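Local coordinates for 450aa long hypothetical fmu protein (PDB 2YXL) that probably methylates carbon 5 of cytosines in RNA with S-adenosylmethionine as the methyl donor, at residues K195-V198 against E199-I202; V213-E216 against R217-T220; P227-F230 against D231-S234; D291-K294 against M295-K298. All coordinates share one frame; numbering follows the deposited sequence.

Contact 1 (K195-V198 against E199-I202); sequences KANV and EEVI
The N-terminal cap of helix 198-207 joins A196 and N197 to E200 and V201, and it shows how a helix start can be closed by bonds running back from its first turn. N197 occupies the N-cap position, and E200, three residues on, reaches back to it: OE2 of E200 accepts from N197 N at 3.1 Å (N-H...O 152°), approached almost straight in line with the C-O bond. This is one half of a capping box. The CG of E200 is trans to the main-chain N (chi1 169°) and the chain beyond runs extended, which carries the carboxylate past the helix end to the preceding loop.

Regular helical bonding starts at once. V201 N donates to N197 O at 3.2 Å, and I202 N donates to V198 O at 2.8 Å. Apolar groups close the turn from the sides. CB of A196, just before the cap, meets CG2 of V201 at 4.0 Å, a spacing that fits a hydrophobic staple, while CG1 of V198 rests against CD1 of I202 at 3.8 Å, one turn further along.

V198, V201 and I202 all pack on L222 of strand 221-225, so this first turn lies over the antiparallel sheet of the ferredoxin-like domain. Beside it, K240 touches A196 and forms a long, weak ion pair with E200, and V198 also meets T220, in the loop just before that strand.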
# COMPACT_ATOMS: atom_id res chain seq x y z
N LYS A 195 13.63 -8.39 19.50
CA LYS A 195 12.73 -8.51 20.65
C LYS A 195 11.99 -9.86 20.72
O LYS A 195 11.42 -10.20 21.76
CB LYS A 195 11.73 -7.35 20.64
CG LYS A 195 11.13 -7.01 22.01
CD LYS A 195 10.47 -5.64 22.00
CE LYS A 195 11.40 -4.55 22.51
NZ LYS A 195 11.49 -4.55 23.99
N ALA A 196 12.03 -10.63 19.63
CA ALA A 196 11.35 -11.93 19.56
C ALA A 196 11.98 -12.82 18.49
O ALA A 196 12.71 -12.34 17.63
CB ALA A 196 9.86 -11.74 19.28
N ASN A 197 11.69 -14.12 18.55
CA ASN A 197 12.07 -15.03 17.47
C ASN A 197 10.85 -15.59 16.73
O ASN A 197 9.74 -15.58 17.26
CB ASN A 197 12.99 -16.16 17.96
CG ASN A 197 12.23 -17.32 18.56
OD1 ASN A 197 11.83 -17.28 19.72
ND2 ASN A 197 12.04 -18.37 17.77
N VAL A 198 11.08 -16.07 15.51
CA VAL A 198 10.00 -16.44 14.58
C VAL A 198 9.02 -17.49 15.12
O VAL A 198 7.81 -17.25 15.15
CB VAL A 198 10.57 -16.88 13.21
CG1 VAL A 198 9.44 -17.17 12.23
CG2 VAL A 198 11.49 -15.81 12.64
N GLU A 199 9.54 -18.64 15.55
CA GLU A 199 8.70 -19.75 16.01
C GLU A 199 7.82 -19.36 17.20
O GLU A 199 6.65 -19.76 17.27
CB GLU A 199 9.55 -20.98 16.36
CG GLU A 199 10.09 -21.75 15.15
CD GLU A 199 8.99 -22.33 14.26
OE1 GLU A 199 9.12 -22.22 13.02
OE2 GLU A 199 7.99 -22.87 14.79
N GLU A 200 8.39 -18.58 18.12
CA GLU A 200 7.66 -18.05 19.28
C GLU A 200 6.46 -17.22 18.83
O GLU A 200 5.36 -17.35 19.38
CB GLU A 200 8.61 -17.23 20.15
CG GLU A 200 7.96 -16.40 21.25
CD GLU A 200 8.73 -15.12 21.56
OE1 GLU A 200 8.61 -14.62 22.70
OE2 GLU A 200 9.46 -14.62 20.67
N VAL A 201 6.67 -16.37 17.82
CA VAL A 201 5.61 -15.55 17.23
C VAL A 201 4.57 -16.42 16.52
O VAL A 201 3.37 -16.24 16.73
CB VAL A 201 6.18 -14.47 16.27
CG1 VAL A 201 5.08 -13.81 15.46
CG2 VAL A 201 6.97 -13.43 17.05
N ILE A 202 5.04 -17.35 15.69
CA ILE A 202 4.15 -18.30 14.99
C ILE A 202 3.23 -19.03 15.98
O ILE A 202 2.02 -19.11 15.76
CB ILE A 202 4.96 -19.32 14.13
CG1 ILE A 202 5.60 -18.61 12.93
CG2 ILE A 202 4.07 -20.48 13.67
CD1 ILE A 202 6.49 -19.50 12.08

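Contact 2 (V213-E216 against R217-T220)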
# COMPACT_ATOMS: atom_id res chain seq x y z
N VAL A 213 1.71 -18.65 7.32
CA VAL A 213 2.65 -19.24 6.37
C VAL A 213 3.95 -18.44 6.32
O VAL A 213 3.96 -17.24 6.03
CB VAL A 213 2.03 -19.45 4.95
CG1 VAL A 213 1.32 -18.20 4.45
CG2 VAL A 213 3.09 -19.90 3.94
N ARG A 214 5.05 -19.12 6.61
CA ARG A 214 6.37 -18.53 6.68
C ARG A 214 6.94 -18.34 5.28
O ARG A 214 6.83 -19.22 4.43
CB ARG A 214 7.28 -19.42 7.52
CG ARG A 214 8.54 -18.75 7.99
CD ARG A 214 9.29 -19.59 9.00
NE ARG A 214 10.48 -18.88 9.45
CZ ARG A 214 11.42 -19.37 10.25
NH1 ARG A 214 12.45 -18.61 10.58
NH2 ARG A 214 11.33 -20.61 10.72
N SER A 215 7.55 -17.17 5.04
CA SER A 215 8.18 -16.87 3.76
C SER A 215 9.44 -17.71 3.54
O SER A 215 10.25 -17.88 4.45
CB SER A 215 8.54 -15.38 3.67
OG SER A 215 9.52 -15.14 2.66
N GLU A 216 9.59 -18.21 2.32
CA GLU A 216 10.74 -19.02 1.94
C GLU A 216 11.93 -18.16 1.54
O GLU A 216 13.07 -18.64 1.53
CB GLU A 216 10.39 -19.97 0.81
CG GLU A 216 9.34 -21.01 1.18
CD GLU A 216 9.17 -22.08 0.12
OE1 GLU A 216 8.24 -22.91 0.27
OE2 GLU A 216 9.96 -22.11 -0.85
N ARG A 217 11.67 -16.89 1.22
CA ARG A 217 12.70 -15.98 0.75
C ARG A 217 13.33 -15.19 1.89
O ARG A 217 14.54 -14.96 1.90
CB ARG A 217 12.14 -15.04 -0.32
CG ARG A 217 11.65 -15.75 -1.57
CD ARG A 217 11.36 -14.78 -2.70
NE ARG A 217 10.69 -15.45 -3.80
CZ ARG A 217 9.39 -15.38 -4.04
NH1 ARG A 217 8.87 -16.04 -5.07
NH2 ARG A 217 8.59 -14.66 -3.26
N VAL A 218 12.50 -14.76 2.83
CA VAL A 218 12.99 -14.15 4.07
C VAL A 218 12.20 -14.70 5.27
O VAL A 218 11.05 -14.31 5.52
CB VAL A 218 13.10 -12.58 3.99
CG1 VAL A 218 12.13 -12.00 2.99
CG2 VAL A 218 12.99 -11.91 5.36
N PRO A 219 12.81 -15.66 6.00
CA PRO A 219 12.19 -16.43 7.08
C PRO A 219 11.69 -15.61 8.27
O PRO A 219 11.07 -16.17 9.18
CB PRO A 219 13.30 -17.39 7.51
CG PRO A 219 14.22 -17.46 6.34
CD PRO A 219 14.20 -16.08 5.78
N THR A 220 11.95 -14.30 8.27
CA THR A 220 11.39 -13.42 9.30
C THR A 220 10.06 -12.81 8.86
O THR A 220 9.39 -12.14 9.65
CB THR A 220 12.38 -12.31 9.72
OG1 THR A 220 12.94 -11.69 8.56
CG2 THR A 220 13.49 -12.88 10.58
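S215 and V218 form the compact half of this turn, whereas R214 and P219 meet on its exposed side. OG of S215, swung to the far side of CB from its own backbone N (chi1 161°), points into the bend and accepts two backbone N-H groups: V218 N at 3.0 Å in an almost straight bond (172°), and R217 N at 3.1 Å, more bent at 138°. OG is also hydrogen-bonded to E246, which additionally forms a salt bridge with R217, so the buried hydroxyl is tied to both the turn and helix 246-255. V218 turns away from S215 to pack on V250 and I253 of that helix.

The outer side is looser. There R214 stretches out its chain and grips one carbonyl oxygen side-on with two nitrogens: NE lies 2.8 Å from P219 O, in the carbonyl plane on a lone pair, while NH1, 3.1 Å from P219 O, comes from above that plane. The oxygen sits at the guanidinium edge. CB of P219 approaches NH1 of R214 to 3.4 Å. The S215 hydroxyl thus makes an ST turn in the link between strands 212-214 and 221-225, antiparallel neighbours at one margin of the ferredoxin-like sheet.

Contact 3 (P227-F230 against D231-S234); sequences PYNF and DTSS
This is a local, mostly polar surface contact in which Y228 and N229 reach forward to S233 and D231, in the loop between strand 221-225 and helix 234-237. Two hydroxyls, Y228 OH and S233 OG, hydrogen-bond at 2.7 Å. S233 is the N-cap of the coming helix, and its OG also bonds to F236 N. A chi1 of 165° turns the serine hydroxyl back to the tyrosine.

N229 adds a weak bond from ND2 to D231 OD1 at 2.7 Å, bent to 126°, with the amide and carboxylate planes 73° apart. Another weak bond, S233 N to F230 O at 3.4 Å, spans the bend. Alongside these polar bonds, CD2 of Y228 stands 3.7 Å above the centre of the F230 ring, and F230 itself packs on I187 and I189 of the sheet and meets F236 edge-to-face. A phenylalanine here lacks the hydroxyl, and S233 OG, left with its bond to F236 N, would probably be freer to turn.

The chemistry implies a division of labour: the short hydroxyl pair is consistent with a fixed capping serine, while the bent amide-carboxylate bond, to which K40 adds a long, weak ion pair with D231, holds the outer side more loosely.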
# COMPACT_ATOMS: atom_id res chain seq x y z
N PRO A 227 -9.18 -11.85 9.15
CA PRO A 227 -8.87 -10.55 9.75
C PRO A 227 -8.05 -10.67 11.04
O PRO A 227 -8.21 -11.63 11.79
CB PRO A 227 -10.25 -9.96 10.04
CG PRO A 227 -11.12 -11.14 10.27
CD PRO A 227 -10.55 -12.30 9.50
N TYR A 228 -7.19 -9.68 11.27
CA TYR A 228 -6.34 -9.67 12.45
C TYR A 228 -6.30 -8.28 13.08
O TYR A 228 -5.88 -7.31 12.44
CB TYR A 228 -4.93 -10.13 12.09
CG TYR A 228 -4.00 -10.31 13.27
CD1 TYR A 228 -4.07 -11.45 14.07
CD2 TYR A 228 -3.06 -9.33 13.60
CE1 TYR A 228 -3.22 -11.62 15.15
CE2 TYR A 228 -2.20 -9.49 14.68
CZ TYR A 228 -2.29 -10.64 15.46
OH TYR A 228 -1.45 -10.81 16.53
N ASN A 229 -6.73 -8.20 14.33
CA ASN A 229 -6.75 -6.94 15.07
C ASN A 229 -5.40 -6.63 15.70
O ASN A 229 -4.96 -7.32 16.63
CB ASN A 229 -7.86 -6.97 16.12
CG ASN A 229 -8.21 -5.58 16.66
OD1 ASN A 229 -9.10 -5.44 17.50
ND2 ASN A 229 -7.52 -4.56 16.17
N PHE A 230 -4.74 -5.58 15.19
CA PHE A 230 -3.41 -5.20 15.65
C PHE A 230 -3.39 -4.41 16.96
O PHE A 230 -2.43 -4.51 17.72
CB PHE A 230 -2.67 -4.41 14.55
CG PHE A 230 -2.16 -5.27 13.43
CD1 PHE A 230 -2.84 -5.32 12.21
CD2 PHE A 230 -1.00 -6.02 13.58
CE1 PHE A 230 -2.36 -6.11 11.16
CE2 PHE A 230 -0.52 -6.81 12.53
CZ PHE A 230 -1.20 -6.86 11.32
N ASP A 231 -4.44 -3.64 17.22
CA ASP A 231 -4.51 -2.83 18.45
C ASP A 231 -5.03 -3.60 19.68
O ASP A 231 -5.22 -3.01 20.75
CB ASP A 231 -5.28 -1.51 18.24
CG ASP A 231 -6.58 -1.69 17.47
OD1 ASP A 231 -6.53 -2.07 16.28
OD2 ASP A 231 -7.66 -1.44 18.05
N THR A 232 -5.24 -4.90 19.52
CA THR A 232 -5.54 -5.79 20.64
C THR A 232 -4.54 -6.95 20.69
O THR A 232 -4.59 -7.79 21.60
CB THR A 232 -6.98 -6.36 20.58
OG1 THR A 232 -7.19 -7.02 19.33
CG2 THR A 232 -8.01 -5.25 20.76
N SER A 233 -3.64 -6.99 19.71
CA SER A 233 -2.61 -8.03 19.62
C SER A 233 -1.50 -7.81 20.64
O SER A 233 -0.95 -6.71 20.75
CB SER A 233 -2.02 -8.06 18.21
OG SER A 233 -0.81 -8.79 18.18
N SER A 234 -1.17 -8.88 21.37
CA SER A 234 -0.08 -8.85 22.34
C SER A 234 1.26 -8.70 21.64
O SER A 234 2.11 -7.92 22.08
CB SER A 234 -0.09 -10.12 23.20
OG SER A 234 -1.25 -10.18 24.02

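Contact 4 (D291-K294 against M295-K298); sequences DVDK and MRMK. With SFG (sinefungin), chain B.
The backbone turns out of strand 286-290 at D291-D293 and enters helix 294-306, whose first bonds run from M297 N to D293 O (3.1 Å) and from K298 N to K294 O. This is the end of the second strand of a class I methyltransferase fold, where an acidic residue characteristically holds the cofactor ribose; here sinefungin fills the site.

D291 supplies that acid. D291 OD1 accepts from sinefungin O3' and D291 OD2 from O2', both at 2.8 Å, one carboxylate oxygen to each hydroxyl. OD2 of D291 also accepts D293 N at 2.9 Å through its anti lone pair, an Asx turn, while OD1 takes a further bond from A269 N. The carboxylate is therefore held from the protein side as well as by the ligand. An alanine here would remove both acceptors, probably leaving the ribose hydroxyls without these mates and the turn at D293 less fixed.

V292 lays its two methyl branches against the adenine. D293 is the N-cap: its OD1 accepts R296 N at 2.8 Å (133°), met on the anti side and 18° out of the carboxylate plane. Bent at chi2 (-90°) and chi3, R296 first passes D293 with its CG and then turns its guanidinium back to the ribose, with a weak bond from NH2 to A269 O. CE of M297 lies 3.7 Å from CB of D291. Over one face of the R296 guanidinium, offset toward its rim, sits sinefungin O3', 2.9 Å above the plane.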
# COMPACT_ATOMS: atom_id res chain seq x y z
N ASP A 291 12.20 12.44 6.91
CA ASP A 291 10.86 12.46 6.32
C ASP A 291 10.18 13.82 6.50
O ASP A 291 10.19 14.38 7.60
CB ASP A 291 9.98 11.34 6.90
CG ASP A 291 8.85 10.95 5.96
OD1 ASP A 291 8.94 9.84 5.39
OD2 ASP A 291 7.90 11.73 5.80
N VAL A 292 9.58 14.33 5.42
CA VAL A 292 8.91 15.63 5.45
C VAL A 292 7.58 15.61 6.20
O VAL A 292 7.13 16.65 6.69
CB VAL A 292 8.69 16.22 4.02
CG1 VAL A 292 10.00 16.72 3.44
CG2 VAL A 292 8.03 15.20 3.09
N ASP A 293 6.97 14.43 6.28
CA ASP A 293 5.67 14.28 6.91
C ASP A 293 5.81 14.06 8.42
O ASP A 293 6.33 13.03 8.85
CB ASP A 293 4.89 13.14 6.26
CG ASP A 293 3.39 13.22 6.52
OD1 ASP A 293 2.96 12.87 7.64
OD2 ASP A 293 2.65 13.62 5.60
N LYS A 294 5.35 15.03 9.20
CA LYS A 294 5.43 15.00 10.66
C LYS A 294 4.50 13.93 11.24
O LYS A 294 4.82 13.31 12.26
CB LYS A 294 5.08 16.38 11.23
CG LYS A 294 5.36 16.57 12.73
CD LYS A 294 6.79 17.02 13.02
CE LYS A 294 6.91 18.55 13.11
NZ LYS A 294 6.83 19.23 11.78
N MET A 295 3.36 13.73 10.59
CA MET A 295 2.33 12.79 11.05
C MET A 295 2.71 11.33 10.75
O MET A 295 2.23 10.42 11.42
CB MET A 295 0.99 13.14 10.41
CG MET A 295 -0.23 12.79 11.26
SD MET A 295 -1.74 13.58 10.67
CE MET A 295 -1.53 15.27 11.25
N ARG A 296 3.55 11.13 9.74
CA ARG A 296 4.08 9.81 9.42
C ARG A 296 5.30 9.52 10.29
O ARG A 296 5.57 8.36 10.64
CB ARG A 296 4.46 9.72 7.94
CG ARG A 296 3.30 9.84 6.95
CD ARG A 296 2.67 8.50 6.60
NE ARG A 296 3.59 7.62 5.87
CZ ARG A 296 3.81 7.68 4.56
NH1 ARG A 296 3.20 8.58 3.80
NH2 ARG A 296 4.67 6.82 4.01
N MET A 297 6.04 10.57 10.63
CA MET A 297 7.24 10.46 11.46
C MET A 297 6.90 10.05 12.90
O MET A 297 7.66 9.32 13.53
CB MET A 297 8.03 11.77 11.44
CG MET A 297 9.37 11.71 12.18
SD MET A 297 10.61 10.69 11.35
CE MET A 297 11.36 11.89 10.25
N LYS A 298 5.76 10.52 13.40
CA LYS A 298 5.31 10.18 14.75
C LYS A 298 5.00 8.68 14.89
O LYS A 298 5.09 8.13 15.99
CB LYS A 298 4.13 11.06 15.21
CG LYS A 298 2.77 10.73 14.59
CD LYS A 298 1.96 9.77 15.46
CE LYS A 298 0.77 9.19 14.71
NZ LYS A 298 -0.28 10.21 14.39
N SFG B . 10.82 3.70 3.55
CA SFG B . 9.50 3.81 4.21
C SFG B . 9.16 2.50 4.95
O SFG B . 8.34 2.57 5.89
OXT SFG B . 9.73 1.46 4.56
CB SFG B . 8.42 4.18 3.17
CG SFG B . 8.68 5.58 2.57
CD SFG B . 7.57 6.02 1.60
NE SFG B . 7.56 5.10 0.45
C5' SFG B . 7.81 7.44 1.05
C4' SFG B . 8.05 8.52 2.13
O4' SFG B . 8.87 9.54 1.51
C3' SFG B . 6.78 9.25 2.60
O3' SFG B . 6.63 9.07 4.01
C2' SFG B . 7.04 10.73 2.26
O2' SFG B . 6.57 11.59 3.30
C1' SFG B . 8.56 10.76 2.20
N9 SFG B . 9.13 11.90 1.42
C8 SFG B . 8.72 12.33 0.22
N7 SFG B . 9.47 13.35 -0.17
C5 SFG B . 10.38 13.58 0.78
C6 SFG B . 11.42 14.49 0.93
N6 SFG B . 11.66 15.40 -0.01
N1 SFG B . 12.17 14.45 2.04
C2 SFG B . 11.94 13.55 2.99
N3 SFG B . 10.96 12.66 2.87
C4 SFG B . 10.16 12.65 1.79

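How the contacts relate
All four contacts are local turns, and three show the same principle of a side chain closing a helix start, each differently. Contact 1 uses a glutamate reaching back, contact 3 a serine paired with a tyrosine, and contact 4 an aspartate beside the ligand. Contacts 1 and 2 share the ferredoxin-like domain and touch: E199 OE1 faces R214 NH2 at 3.6 Å, a long and weak pairing, and V198 packs against R214 and P219. Contact 3, which reaches the same sheet through F230, belongs to the surface, whereas the others are partly buried. Contact 4, in the methyltransferase domain, is the one that holds sinefungin; its centre lies about 29 Å from that of contact 1.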